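Local coordinates for ferric iron-binding protein HitA (Pseudomonas aeruginosa PAO1, PDB 6IWF) that binds ferric iron and, as a bacterial solute-binding protein also linked to gallium internalization, probably delivers the metal for uptake into the cell, at residues A[58-63]-A[100-105]; A[36-41]-A[62-67]; A[197-202]-A[274-279]; A[143-148]-A[223-228]; A[54-59]-A[242-247]. All blocks are in the same frame, centred on the assembly; numbering follows the deposited sequence.

Interaction 1 (A[58-63]-A[100-105]); sequences YTEESP and TARTRV
The iron site of this periplasmic-binding-protein fold includes Glu60, seen to bind Fe(3+) in this protein, and here the turn that follows strand 56-59 meets Arg102 of strand 97-108 in a salt-bridge network of two carboxylates and one guanidinium. NH2 of Arg102 is the shared point: it lies 3.5 Å from OE1 of Glu60 and 3.4 Å from OE1 of Glu61. Both acidic side chains cross the arginine at about a right angle. Neither carboxylate lies flat against the guanidinium; the planes are 36° apart for Glu60 and 58° for Glu61, and no hydrogen bond joins the pairs. Arg102 starts with CG between the backbone N and the carbonyl carbon (chi1 72°), and bends at chi2 and chi3 set the direction in which its guanidinium is presented to the turn. The carbonyl O of Glu60 sits over one face of the guanidinium, 2.8 Å from NH1 of Arg102 but at a poor angle for a hydrogen bond. Thr59, at the end of the strand, donates through OG1 to the O of Glu61 over 2.7 Å. Outside the two segments Arg102 forms a salt bridge with Glu263, and OE1 of Glu60 is hydrogen-bonded to Tyr196, a further iron ligand. With no metal bound to this chain, the positive charge of Arg102 probably offsets part of the negative charge gathered beside the site.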
# COMPACT_ATOMS: atom_id res chain seq x y z
N TYR A 58 2.78 -6.54 -10.00
CA TYR A 58 2.77 -6.54 -8.54
C TYR A 58 2.80 -5.08 -8.11
O TYR A 58 3.74 -4.36 -8.47
CB TYR A 58 4.00 -7.30 -8.02
CG TYR A 58 4.12 -7.53 -6.52
CD1 TYR A 58 3.04 -7.38 -5.66
CD2 TYR A 58 5.34 -7.90 -5.98
CE1 TYR A 58 3.19 -7.62 -4.28
CE2 TYR A 58 5.50 -8.14 -4.63
CZ TYR A 58 4.44 -7.99 -3.79
OH TYR A 58 4.64 -8.24 -2.45
N THR A 59 1.76 -4.63 -7.41
CA THR A 59 1.64 -3.22 -7.06
C THR A 59 1.58 -3.01 -5.55
O THR A 59 1.10 -3.87 -4.80
CB THR A 59 0.41 -2.57 -7.69
OG1 THR A 59 -0.78 -3.22 -7.23
CG2 THR A 59 0.49 -2.62 -9.22
N GLU A 60 2.04 -1.83 -5.13
CA GLU A 60 1.93 -1.41 -3.74
C GLU A 60 0.48 -1.19 -3.33
O GLU A 60 0.11 -1.42 -2.17
CB GLU A 60 2.71 -0.12 -3.53
CG GLU A 60 3.95 -0.25 -2.69
CD GLU A 60 4.39 1.08 -2.14
OE1 GLU A 60 4.46 1.21 -0.91
OE2 GLU A 60 4.65 1.99 -2.95
N GLU A 61 -0.37 -0.70 -4.25
CA GLU A 61 -1.73 -0.32 -3.94
C GLU A 61 -2.69 -0.90 -4.97
O GLU A 61 -2.28 -1.32 -6.06
CB GLU A 61 -1.90 1.20 -3.88
CG GLU A 61 -0.75 1.94 -3.21
CD GLU A 61 -0.73 1.79 -1.70
OE1 GLU A 61 0.25 2.29 -1.08
OE2 GLU A 61 -1.67 1.19 -1.12
N SER A 62 -3.97 -0.87 -4.63
CA SER A 62 -4.98 -1.50 -5.49
C SER A 62 -5.54 -0.62 -6.63
O SER A 62 -5.97 -1.20 -7.63
CB SER A 62 -6.14 -2.02 -4.64
OG SER A 62 -6.61 -1.02 -3.74
N PRO A 63 -5.56 0.72 -6.54
CA PRO A 63 -6.15 1.52 -7.66
C PRO A 63 -5.62 1.14 -9.04
O PRO A 63 -6.42 0.99 -9.97
CB PRO A 63 -5.80 2.96 -7.28
CG PRO A 63 -5.94 2.93 -5.78
CD PRO A 63 -5.32 1.59 -5.37
N THR A 100 -0.52 -8.53 0.46
CA THR A 100 -0.35 -8.09 1.84
C THR A 100 -1.27 -6.91 2.09
O THR A 100 -1.77 -6.28 1.16
CB THR A 100 1.09 -7.64 2.16
OG1 THR A 100 1.41 -6.47 1.41
CG2 THR A 100 2.11 -8.76 1.88
N ALA A 101 -1.50 -6.62 3.37
CA ALA A 101 -2.23 -5.43 3.79
C ALA A 101 -1.35 -4.61 4.72
O ALA A 101 -0.47 -5.14 5.39
CB ALA A 101 -3.56 -5.78 4.50
N ARG A 102 -1.58 -3.31 4.74
CA ARG A 102 -0.85 -2.41 5.62
C ARG A 102 -1.84 -1.43 6.23
O ARG A 102 -2.99 -1.34 5.78
CB ARG A 102 0.20 -1.61 4.85
CG ARG A 102 -0.54 -0.60 4.01
CD ARG A 102 0.05 -0.34 2.71
NE ARG A 102 0.27 -1.54 1.92
CZ ARG A 102 1.04 -1.53 0.85
NH1 ARG A 102 1.24 -2.62 0.14
NH2 ARG A 102 1.63 -0.39 0.49
N THR A 103 -1.39 -0.65 7.20
CA THR A 103 -2.28 0.30 7.85
C THR A 103 -1.63 1.67 7.97
O THR A 103 -0.42 1.78 8.21
CB THR A 103 -2.73 -0.21 9.25
OG1 THR A 103 -3.67 0.70 9.83
CG2 THR A 103 -1.55 -0.40 10.21
N ARG A 104 -2.45 2.71 7.83
CA ARG A 104 -1.98 4.05 8.13
C ARG A 104 -1.80 4.21 9.63
O ARG A 104 -2.54 3.63 10.43
CB ARG A 104 -2.96 5.10 7.60
CG ARG A 104 -3.27 4.96 6.10
CD ARG A 104 -2.14 5.47 5.28
NE ARG A 104 -1.93 6.91 5.42
CZ ARG A 104 -0.93 7.54 4.83
NH1 ARG A 104 -0.08 6.85 4.08
NH2 ARG A 104 -0.76 8.85 4.97
N VAL A 105 -0.80 5.00 10.01
CA VAL A 105 -0.49 5.28 11.40
C VAL A 105 -0.10 6.75 11.52
O VAL A 105 0.01 7.47 10.53
CB VAL A 105 0.64 4.38 11.95
CG1 VAL A 105 0.22 2.92 11.89
CG2 VAL A 105 1.93 4.61 11.16

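Interaction 2 (A[36-41]-A[62-67]); sequences GGDGQL and SPPLIR
Apolar contact is led by the ring of Pro64, whose CG lies 3.7 Å from CB of Asp38. The two side chains approach at a slant, and CG of Pro64 meets the CB methylene of Asp38 rather than its charged end: OD2 of Asp38 lies 4.1 Å from the same CG. With Asp38 CG anti to its carbonyl carbon (chi1 -82°), the carboxylate is directed toward the turn that follows strand 56-59, where OD1 and OD2 accept hydrogen bonds from the N atoms of Glu60 and Glu61. Polar contact across the pair is loose. The extended side chain of Arg67 brings NH1 to 4.2 Å from the O of Gly39, which lies at the edge of the guanidinium, near its plane; no hydrogen bond forms there, and NH1 makes a weak one to Ser43 OG. Hydrogen bonding within 36-41 involves the helix start: Gly37 holds the N-cap position, its O accepts from Leu41 N, and its own N donates to OE1 of Gln40 over 3.2 Å, from above the amide plane. The contact joins the first turns of helices 38-48 and 63-70, which flank strand 56-59 in the chain, while Leu65 packs on Leu57 and Thr59 of that strand.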
# COMPACT_ATOMS: atom_id res chain seq x y z
N GLY A 36 9.37 -0.17 -11.34
CA GLY A 36 8.76 1.12 -11.61
C GLY A 36 7.76 1.46 -10.53
O GLY A 36 7.52 0.69 -9.60
N GLY A 37 7.19 2.66 -10.65
CA GLY A 37 6.07 3.01 -9.80
C GLY A 37 4.79 2.39 -10.32
O GLY A 37 4.65 2.13 -11.52
N ASP A 38 3.86 2.13 -9.40
CA ASP A 38 2.53 1.59 -9.71
C ASP A 38 1.92 2.21 -10.96
O ASP A 38 1.63 1.52 -11.94
CB ASP A 38 1.59 1.84 -8.52
CG ASP A 38 1.73 0.81 -7.41
OD1 ASP A 38 2.60 -0.09 -7.50
OD2 ASP A 38 0.95 0.93 -6.43
N GLY A 39 1.72 3.53 -10.93
CA GLY A 39 1.05 4.19 -12.05
C GLY A 39 1.87 4.18 -13.32
O GLY A 39 1.33 4.00 -14.42
N GLN A 40 3.19 4.37 -13.20
CA GLN A 40 4.06 4.29 -14.37
C GLN A 40 3.96 2.91 -15.01
O GLN A 40 3.86 2.80 -16.24
CB GLN A 40 5.50 4.61 -13.96
CG GLN A 40 6.58 4.17 -14.93
CD GLN A 40 7.92 3.92 -14.24
OE1 GLN A 40 8.20 4.46 -13.16
NE2 GLN A 40 8.76 3.10 -14.87
N LEU A 41 3.95 1.86 -14.19
CA LEU A 41 3.86 0.51 -14.74
C LEU A 41 2.49 0.25 -15.35
O LEU A 41 2.39 -0.35 -16.43
CB LEU A 41 4.18 -0.52 -13.67
CG LEU A 41 5.64 -0.49 -13.21
CD1 LEU A 41 5.78 -1.35 -11.96
CD2 LEU A 41 6.54 -1.00 -14.32
N SER A 62 -3.97 -0.87 -4.63
CA SER A 62 -4.98 -1.50 -5.49
C SER A 62 -5.54 -0.62 -6.63
O SER A 62 -5.97 -1.20 -7.63
CB SER A 62 -6.14 -2.02 -4.64
OG SER A 62 -6.61 -1.02 -3.74
N PRO A 63 -5.56 0.72 -6.54
CA PRO A 63 -6.15 1.52 -7.66
C PRO A 63 -5.62 1.14 -9.04
O PRO A 63 -6.42 0.99 -9.97
CB PRO A 63 -5.80 2.96 -7.28
CG PRO A 63 -5.94 2.93 -5.78
CD PRO A 63 -5.32 1.59 -5.37
N PRO A 64 -4.30 0.96 -9.24
CA PRO A 64 -3.85 0.55 -10.58
C PRO A 64 -4.42 -0.78 -11.04
O PRO A 64 -4.63 -0.99 -12.24
CB PRO A 64 -2.32 0.48 -10.45
CG PRO A 64 -2.01 1.29 -9.24
CD PRO A 64 -3.16 1.12 -8.32
N LEU A 65 -4.64 -1.72 -10.11
CA LEU A 65 -5.19 -3.01 -10.51
C LEU A 65 -6.66 -2.88 -10.87
O LEU A 65 -7.12 -3.51 -11.83
CB LEU A 65 -5.02 -4.04 -9.39
CG LEU A 65 -3.59 -4.31 -8.94
CD1 LEU A 65 -3.59 -5.19 -7.68
CD2 LEU A 65 -2.82 -4.98 -10.07
N ILE A 66 -7.41 -2.08 -10.11
CA ILE A 66 -8.80 -1.85 -10.44
C ILE A 66 -8.91 -1.18 -11.80
O ILE A 66 -9.77 -1.53 -12.61
CB ILE A 66 -9.49 -1.04 -9.32
CG1 ILE A 66 -9.60 -1.90 -8.05
CG2 ILE A 66 -10.88 -0.56 -9.76
CD1 ILE A 66 -9.97 -1.13 -6.82
N ARG A 67 -7.97 -0.26 -12.09
CA ARG A 67 -7.93 0.41 -13.40
C ARG A 67 -7.69 -0.60 -14.52
O ARG A 67 -8.45 -0.66 -15.49
CB ARG A 67 -6.85 1.50 -13.40
CG ARG A 67 -6.56 2.14 -14.78
CD ARG A 67 -5.20 2.87 -14.81
NE ARG A 67 -4.87 3.37 -16.14
CZ ARG A 67 -3.67 3.80 -16.51
NH1 ARG A 67 -2.66 3.81 -15.65
NH2 ARG A 67 -3.47 4.24 -17.75

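Interaction 3 (A[197-202]-A[274-279]); sequences YWYTLK and PALKPF
The ring of Tyr199 is covered on both faces. Over one lies CD2 of Leu276, 3.5 Å above the plane and displaced toward the rim; over the opposite face, above the centre, comes CE3 of the adjacent Trp198. The leucine methyl makes a CH-pi contact, 3.9 Å from the ring centroid and 26° off the normal, and its closest ring atoms are CE1 and CZ. At the edge, near the ring plane, stands the O of Ala275, to which Tyr199 OH donates a hydrogen bond of 2.9 Å, the donor tilted 34° from the carbonyl plane. Sandwiched between Leu276 CD2 and Trp198 CE3 and held by the OH bond, the ring is probably restricted in its rotation. Chi1 of Tyr199, at -71°, sets CG anti to the carbonyl carbon and sends the ring out from the helix to the loop. Further contact is slight: CB of Ala275 is 4.3 Å from CE2 of Tyr199. One tyrosine of helix 196-205 thus joins the helix to loop 274-279. Tyr199 is not one of the residues seen to bind iron, but its helix carries the ligands Tyr196 and Tyr197; such paired tyrosines are characteristic of the iron site in ferric-binding proteins of this family.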
# COMPACT_ATOMS: atom_id res chain seq x y z
N TYR A 197 7.06 1.64 7.35
CA TYR A 197 8.27 2.47 7.29
C TYR A 197 8.97 2.54 8.64
O TYR A 197 10.20 2.58 8.71
CB TYR A 197 7.93 3.89 6.83
CG TYR A 197 7.53 3.96 5.38
CD1 TYR A 197 8.49 3.95 4.38
CD2 TYR A 197 6.19 4.06 5.02
CE1 TYR A 197 8.13 4.01 3.04
CE2 TYR A 197 5.82 4.12 3.69
CZ TYR A 197 6.79 4.10 2.71
OH TYR A 197 6.43 4.17 1.39
N TRP A 198 8.20 2.58 9.72
CA TRP A 198 8.80 2.57 11.05
C TRP A 198 9.60 1.28 11.27
O TRP A 198 10.72 1.32 11.79
CB TRP A 198 7.70 2.73 12.10
CG TRP A 198 8.18 2.87 13.50
CD1 TRP A 198 8.47 4.04 14.16
CD2 TRP A 198 8.40 1.82 14.44
NE1 TRP A 198 8.86 3.77 15.45
CE2 TRP A 198 8.82 2.41 15.65
CE3 TRP A 198 8.28 0.42 14.37
CZ2 TRP A 198 9.13 1.66 16.78
CZ3 TRP A 198 8.59 -0.33 15.50
CH2 TRP A 198 9.01 0.30 16.70
N TYR A 199 9.04 0.14 10.85
CA TYR A 199 9.72 -1.13 11.07
C TYR A 199 10.99 -1.24 10.23
O TYR A 199 12.01 -1.77 10.70
CB TYR A 199 8.77 -2.29 10.78
CG TYR A 199 7.70 -2.44 11.83
CD1 TYR A 199 6.50 -1.73 11.75
CD2 TYR A 199 7.90 -3.26 12.94
CE1 TYR A 199 5.52 -1.85 12.71
CE2 TYR A 199 6.93 -3.38 13.91
CZ TYR A 199 5.74 -2.68 13.80
OH TYR A 199 4.78 -2.82 14.77
N THR A 200 10.96 -0.75 8.98
CA THR A 200 12.18 -0.76 8.17
C THR A 200 13.28 0.07 8.82
O THR A 200 14.43 -0.37 8.90
CB THR A 200 11.89 -0.24 6.76
OG1 THR A 200 10.86 -1.05 6.16
CG2 THR A 200 13.16 -0.31 5.91
N LEU A 201 12.93 1.26 9.32
CA LEU A 201 13.92 2.11 9.97
C LEU A 201 14.44 1.48 11.25
O LEU A 201 15.65 1.56 11.54
CB LEU A 201 13.31 3.49 10.26
CG LEU A 201 14.29 4.53 10.81
CD1 LEU A 201 15.41 4.74 9.81
CD2 LEU A 201 13.58 5.85 11.12
N LYS A 202 13.56 0.85 12.04
CA LYS A 202 14.01 0.17 13.25
C LYS A 202 14.98 -0.95 12.93
O LYS A 202 16.02 -1.10 13.60
CB LYS A 202 12.82 -0.38 14.04
CG LYS A 202 13.26 -1.06 15.33
CD LYS A 202 12.10 -1.47 16.21
CE LYS A 202 12.61 -2.28 17.40
NZ LYS A 202 11.53 -2.56 18.39
N PRO A 274 4.62 -11.13 15.00
CA PRO A 274 4.00 -10.75 16.28
C PRO A 274 4.41 -9.37 16.78
O PRO A 274 3.79 -8.87 17.73
CB PRO A 274 4.45 -11.87 17.24
CG PRO A 274 5.62 -12.54 16.57
CD PRO A 274 5.38 -12.38 15.07
N ALA A 275 5.41 -8.74 16.18
CA ALA A 275 5.79 -7.39 16.58
C ALA A 275 4.86 -6.34 16.00
O ALA A 275 4.89 -5.19 16.46
CB ALA A 275 7.23 -7.09 16.15
N LEU A 276 4.06 -6.70 15.00
CA LEU A 276 3.06 -5.79 14.46
C LEU A 276 1.88 -5.68 15.42
O LEU A 276 1.56 -6.63 16.14
CB LEU A 276 2.55 -6.28 13.11
CG LEU A 276 3.46 -6.19 11.89
CD1 LEU A 276 2.80 -6.86 10.69
CD2 LEU A 276 3.76 -4.73 11.60
N LYS A 277 1.22 -4.52 15.41
CA LYS A 277 -0.04 -4.41 16.12
C LYS A 277 -0.99 -5.47 15.58
O LYS A 277 -1.13 -5.60 14.36
CB LYS A 277 -0.63 -3.01 15.95
CG LYS A 277 -1.86 -2.75 16.79
CD LYS A 277 -1.64 -1.55 17.69
CE LYS A 277 -2.86 -1.30 18.57
NZ LYS A 277 -4.08 -1.10 17.74
N PRO A 278 -1.63 -6.28 16.44
CA PRO A 278 -2.50 -7.35 15.94
C PRO A 278 -3.58 -6.81 15.02
O PRO A 278 -4.25 -5.82 15.34
CB PRO A 278 -3.08 -7.96 17.22
CG PRO A 278 -2.04 -7.67 18.26
CD PRO A 278 -1.45 -6.35 17.91
N PHE A 279 -3.75 -7.48 13.87
CA PHE A 279 -4.67 -7.00 12.85
C PHE A 279 -6.09 -6.82 13.40
O PHE A 279 -6.75 -5.82 13.11
CB PHE A 279 -4.67 -7.97 11.67
CG PHE A 279 -5.36 -7.45 10.44
CD1 PHE A 279 -4.73 -6.55 9.60
CD2 PHE A 279 -6.64 -7.88 10.12
CE1 PHE A 279 -5.37 -6.07 8.46
CE2 PHE A 279 -7.29 -7.41 9.00
CZ PHE A 279 -6.64 -6.50 8.16

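Interaction 4 (A[143-148]-A[223-228]); sequences FLEQVA and LVTVSG
Helix 141-154 passes beside the beginning of strand 224-231, with Gln146 and Leu223 the nearest pair of CA atoms at 7.0 Å and Glu145 and Thr225 following at 8.0 Å. No direct hydrogen bond joins the segments. Leu223, just before the strand, sets its CD2 against the helix backbone, 3.6 Å from the O of Glu145; chi1 of 180° carries its CG away from the backbone N and out to the helix. Glu145 and Thr225 reach for each other from opposite directions, and the contact is carbon to oxygen: OE1 of Glu145 is 3.4 Å from the methyl CG2 of Thr225. Thr225 has its CG2 beside the backbone N, which presents the methyl to the carboxylate; OG1 makes a weak hydrogen bond to OE2 of Glu61. A water completes the link, donating to OE1 of Glu145 over 3.2 Å and accepting from Val226 N over 3.1 Å. NE2 of Gln146 lies 4.4 Å from Leu223 CB. It is hydrogen-bonded to Pro220 O. OE2 of Glu145 lies close to that of Glu61, so a proton may be shared between these buried acids. The helix packs beside the start of an inner strand: Leu223 and Thr225 bond to Arg104 and Arg102, Gly228 to Thr59 of strand 56-59. Long strands 97-108 and 224-231 probably belong to the central part of the two-lobed periplasmic-binding-protein fold.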
# COMPACT_ATOMS: atom_id res chain seq x y z
N PHE A 143 -1.12 8.19 0.26
CA PHE A 143 -1.91 9.35 0.68
C PHE A 143 -3.12 9.55 -0.23
O PHE A 143 -4.17 9.99 0.24
CB PHE A 143 -1.04 10.61 0.71
CG PHE A 143 -1.76 11.79 1.28
CD1 PHE A 143 -1.95 11.90 2.65
CD2 PHE A 143 -2.31 12.76 0.44
CE1 PHE A 143 -2.65 12.98 3.19
CE2 PHE A 143 -3.00 13.84 0.97
CZ PHE A 143 -3.18 13.94 2.35
N LEU A 144 -3.00 9.23 -1.52
CA LEU A 144 -4.16 9.29 -2.40
C LEU A 144 -5.29 8.42 -1.87
O LEU A 144 -6.45 8.84 -1.84
CB LEU A 144 -3.77 8.86 -3.81
CG LEU A 144 -4.93 8.81 -4.80
CD1 LEU A 144 -5.46 10.20 -5.06
CD2 LEU A 144 -4.45 8.16 -6.09
N GLU A 145 -4.96 7.21 -1.43
CA GLU A 145 -5.99 6.34 -0.87
C GLU A 145 -6.55 6.92 0.43
O GLU A 145 -7.75 6.81 0.69
CB GLU A 145 -5.43 4.94 -0.62
CG GLU A 145 -5.68 4.03 -1.81
CD GLU A 145 -4.80 2.81 -1.82
OE1 GLU A 145 -5.32 1.68 -1.64
OE2 GLU A 145 -3.58 2.99 -1.99
N GLN A 146 -5.70 7.58 1.23
CA GLN A 146 -6.18 8.26 2.43
C GLN A 146 -7.23 9.30 2.07
O GLN A 146 -8.27 9.42 2.74
CB GLN A 146 -5.02 8.92 3.18
CG GLN A 146 -5.47 9.65 4.46
CD GLN A 146 -6.02 8.68 5.51
OE1 GLN A 146 -5.28 8.19 6.37
NE2 GLN A 146 -7.33 8.39 5.45
N VAL A 147 -6.98 10.09 1.03
CA VAL A 147 -7.95 11.11 0.64
C VAL A 147 -9.24 10.46 0.18
O VAL A 147 -10.34 10.92 0.53
CB VAL A 147 -7.34 12.02 -0.44
CG1 VAL A 147 -8.38 13.05 -0.92
CG2 VAL A 147 -6.12 12.72 0.11
N ALA A 148 -9.14 9.40 -0.62
CA ALA A 148 -10.34 8.71 -1.08
C ALA A 148 -11.16 8.20 0.09
O ALA A 148 -12.39 8.24 0.06
CB ALA A 148 -9.97 7.56 -2.02
N LEU A 223 -7.08 3.67 8.18
CA LEU A 223 -7.33 2.97 6.93
C LEU A 223 -6.36 1.81 6.72
O LEU A 223 -5.15 1.95 6.91
CB LEU A 223 -7.20 3.96 5.77
CG LEU A 223 -7.42 3.40 4.37
CD1 LEU A 223 -8.87 3.01 4.18
CD2 LEU A 223 -6.96 4.45 3.30
N VAL A 224 -6.91 0.66 6.32
CA VAL A 224 -6.12 -0.48 5.89
C VAL A 224 -6.25 -0.58 4.38
O VAL A 224 -7.36 -0.48 3.84
CB VAL A 224 -6.59 -1.77 6.59
CG1 VAL A 224 -6.04 -3.02 5.90
CG2 VAL A 224 -6.20 -1.72 8.07
N THR A 225 -5.12 -0.77 3.69
CA THR A 225 -5.09 -0.94 2.24
C THR A 225 -4.30 -2.19 1.87
O THR A 225 -3.55 -2.73 2.68
CB THR A 225 -4.48 0.28 1.52
OG1 THR A 225 -3.14 0.49 1.97
CG2 THR A 225 -5.30 1.54 1.80
N VAL A 226 -4.46 -2.66 0.63
CA VAL A 226 -3.83 -3.91 0.22
C VAL A 226 -2.90 -3.66 -0.97
O VAL A 226 -3.18 -2.82 -1.83
CB VAL A 226 -4.87 -4.99 -0.12
CG1 VAL A 226 -5.96 -5.09 0.97
CG2 VAL A 226 -5.51 -4.73 -1.46
N SER A 227 -1.78 -4.38 -0.99
CA SER A 227 -0.99 -4.55 -2.19
C SER A 227 -1.53 -5.76 -2.94
O SER A 227 -2.11 -6.66 -2.35
CB SER A 227 0.49 -4.77 -1.88
OG SER A 227 0.69 -6.06 -1.35
N GLY A 228 -1.31 -5.78 -4.25
CA GLY A 228 -1.92 -6.85 -5.02
C GLY A 228 -1.09 -7.29 -6.21
O GLY A 228 -0.07 -6.70 -6.55
O HOH W 1 -6.61 -1.11 -0.89

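Interaction 5 (A[54-59]-A[242-247]); sequences ADVLYT and QQFVAF
Val56, Phe244 and Val245 carry this buried apolar contact, and Val56 buries the most area. It stands on strand 56-59 with its side chain directed at helix 238-248, where Phe244 and Val245, neighbours in sequence, both point back to it. One methyl meets both: CG1 of Val56 is 3.9 Å from CD1 of Phe244 and likewise 3.9 Å from CG2 of Val245. The second methyl, CG2 of Val56, also touches the ring, 4.0 Å from CD1 of Phe244, so the isopropyl group straddles one ring corner. Chi1 of Val56, 173°, puts CG1 beside the carbonyl carbon and CG2 beside the backbone N, so that CG1 meets both residues and CG2 the ring alone. In Phe244 the ring extends from CB with CG opposite the backbone N (chi1 -175°) and beside the carbonyl carbon, which sets CD1 against the Val56 methyls. Nothing polar passes between the segments; the contact rests on van der Waals packing and on the exclusion of water. Around it, Phe244 makes an edge-to-face contact with Phe23 of helix 13-27. Val56 also packs on Leu7 of strand 4-9 and is hydrogen-bonded through its backbone to Thr6 and Tyr8, while Leu57, pointing away from helix 238-248, meets Leu65 and Leu68 of helix 63-70. Strand 56-59 is thus covered by helices on its two sides.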
# COMPACT_ATOMS: atom_id res chain seq x y z
N ALA A 54 5.09 -7.96 -20.11
CA ALA A 54 4.74 -8.24 -18.72
C ALA A 54 3.90 -9.51 -18.61
O ALA A 54 2.93 -9.70 -19.35
CB ALA A 54 3.96 -7.07 -18.12
N ASP A 55 4.29 -10.38 -17.69
CA ASP A 55 3.50 -11.57 -17.37
C ASP A 55 2.71 -11.41 -16.09
O ASP A 55 1.56 -11.88 -16.02
CB ASP A 55 4.42 -12.79 -17.27
CG ASP A 55 5.10 -13.11 -18.58
OD1 ASP A 55 4.37 -13.40 -19.56
OD2 ASP A 55 6.35 -13.04 -18.64
N VAL A 56 3.30 -10.77 -15.09
CA VAL A 56 2.71 -10.56 -13.77
C VAL A 56 2.97 -9.11 -13.38
O VAL A 56 4.05 -8.57 -13.62
CB VAL A 56 3.31 -11.52 -12.72
CG1 VAL A 56 2.81 -11.20 -11.31
CG2 VAL A 56 2.97 -12.98 -13.07
N LEU A 57 1.95 -8.46 -12.80
CA LEU A 57 2.08 -7.13 -12.24
C LEU A 57 1.90 -7.21 -10.73
O LEU A 57 0.98 -7.86 -10.25
CB LEU A 57 1.04 -6.18 -12.84
CG LEU A 57 0.95 -4.78 -12.22
CD1 LEU A 57 2.20 -3.96 -12.47
CD2 LEU A 57 -0.29 -4.06 -12.74
N TYR A 58 2.78 -6.54 -10.00
CA TYR A 58 2.77 -6.54 -8.54
C TYR A 58 2.80 -5.08 -8.11
O TYR A 58 3.74 -4.36 -8.47
CB TYR A 58 4.00 -7.30 -8.02
CG TYR A 58 4.12 -7.53 -6.52
CD1 TYR A 58 3.04 -7.38 -5.66
CD2 TYR A 58 5.34 -7.90 -5.98
CE1 TYR A 58 3.19 -7.62 -4.28
CE2 TYR A 58 5.50 -8.14 -4.63
CZ TYR A 58 4.44 -7.99 -3.79
OH TYR A 58 4.64 -8.24 -2.45
N THR A 59 1.76 -4.63 -7.41
CA THR A 59 1.64 -3.22 -7.06
C THR A 59 1.58 -3.01 -5.55
O THR A 59 1.10 -3.87 -4.80
CB THR A 59 0.41 -2.57 -7.69
OG1 THR A 59 -0.78 -3.22 -7.23
CG2 THR A 59 0.49 -2.62 -9.22
N GLN A 242 0.25 -17.81 -13.78
CA GLN A 242 -0.69 -18.22 -12.74
C GLN A 242 0.04 -18.92 -11.60
O GLN A 242 -0.28 -18.72 -10.43
CB GLN A 242 -1.77 -19.13 -13.31
CG GLN A 242 -2.66 -18.47 -14.35
CD GLN A 242 -3.84 -17.71 -13.74
OE1 GLN A 242 -4.16 -17.86 -12.55
NE2 GLN A 242 -4.50 -16.91 -14.56
N GLN A 243 1.03 -19.74 -11.94
CA GLN A 243 1.83 -20.40 -10.91
C GLN A 243 2.54 -19.38 -10.03
O GLN A 243 2.63 -19.56 -8.80
CB GLN A 243 2.84 -21.32 -11.58
CG GLN A 243 3.63 -22.20 -10.66
CD GLN A 243 4.47 -23.18 -11.45
OE1 GLN A 243 4.18 -23.44 -12.62
NE2 GLN A 243 5.51 -23.72 -10.83
N PHE A 244 3.06 -18.32 -10.64
CA PHE A 244 3.78 -17.31 -9.88
C PHE A 244 2.87 -16.61 -8.87
O PHE A 244 3.24 -16.44 -7.70
CB PHE A 244 4.42 -16.29 -10.83
CG PHE A 244 5.27 -15.29 -10.13
CD1 PHE A 244 4.71 -14.11 -9.61
CD2 PHE A 244 6.62 -15.52 -9.93
CE1 PHE A 244 5.50 -13.19 -8.93
CE2 PHE A 244 7.41 -14.60 -9.26
CZ PHE A 244 6.85 -13.43 -8.77
N VAL A 245 1.69 -16.17 -9.31
CA VAL A 245 0.80 -15.45 -8.40
C VAL A 245 0.33 -16.39 -7.29
O VAL A 245 0.27 -15.99 -6.12
CB VAL A 245 -0.39 -14.82 -9.15
CG1 VAL A 245 -1.37 -14.23 -8.16
CG2 VAL A 245 0.11 -13.71 -10.06
N ALA A 246 0.05 -17.65 -7.62
CA ALA A 246 -0.28 -18.62 -6.59
C ALA A 246 0.86 -18.78 -5.59
O ALA A 246 0.62 -18.90 -4.38
CB ALA A 246 -0.64 -19.96 -7.24
N PHE A 247 2.10 -18.76 -6.06
CA PHE A 247 3.23 -18.92 -5.15
C PHE A 247 3.38 -17.71 -4.24
O PHE A 247 3.84 -17.84 -3.10
CB PHE A 247 4.51 -19.19 -5.96
CG PHE A 247 5.74 -19.31 -5.12
CD1 PHE A 247 6.03 -20.49 -4.46
CD2 PHE A 247 6.61 -18.24 -4.99
CE1 PHE A 247 7.16 -20.60 -3.67
CE2 PHE A 247 7.74 -18.34 -4.21
CZ PHE A 247 8.02 -19.53 -3.56

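In the fold
Strand 56-59 and the turn after it connect four of the five contacts. Interaction 5 packs the start of the strand on a helix; about 16 Å away, centre to centre, interaction 1 takes up its end at the iron ligand Glu60. Interaction 2 touches interaction 1 where Asp38 OD1 lies 3.0 Å from Glu60 N and Asp38 OD2 bonds Glu61 N, which probably helps to position the turn that bears Glu60. Interaction 4, centred 6 Å from interaction 1, adds Glu145 beside Glu61, and strand 224-231 pairs with both 56-59 and 97-108. Interaction 3 approaches from elsewhere: Tyr197 OH lies 4.2 Å from Glu60 OE1, and the centre of interaction 3 is 25 Å from that of interaction 2.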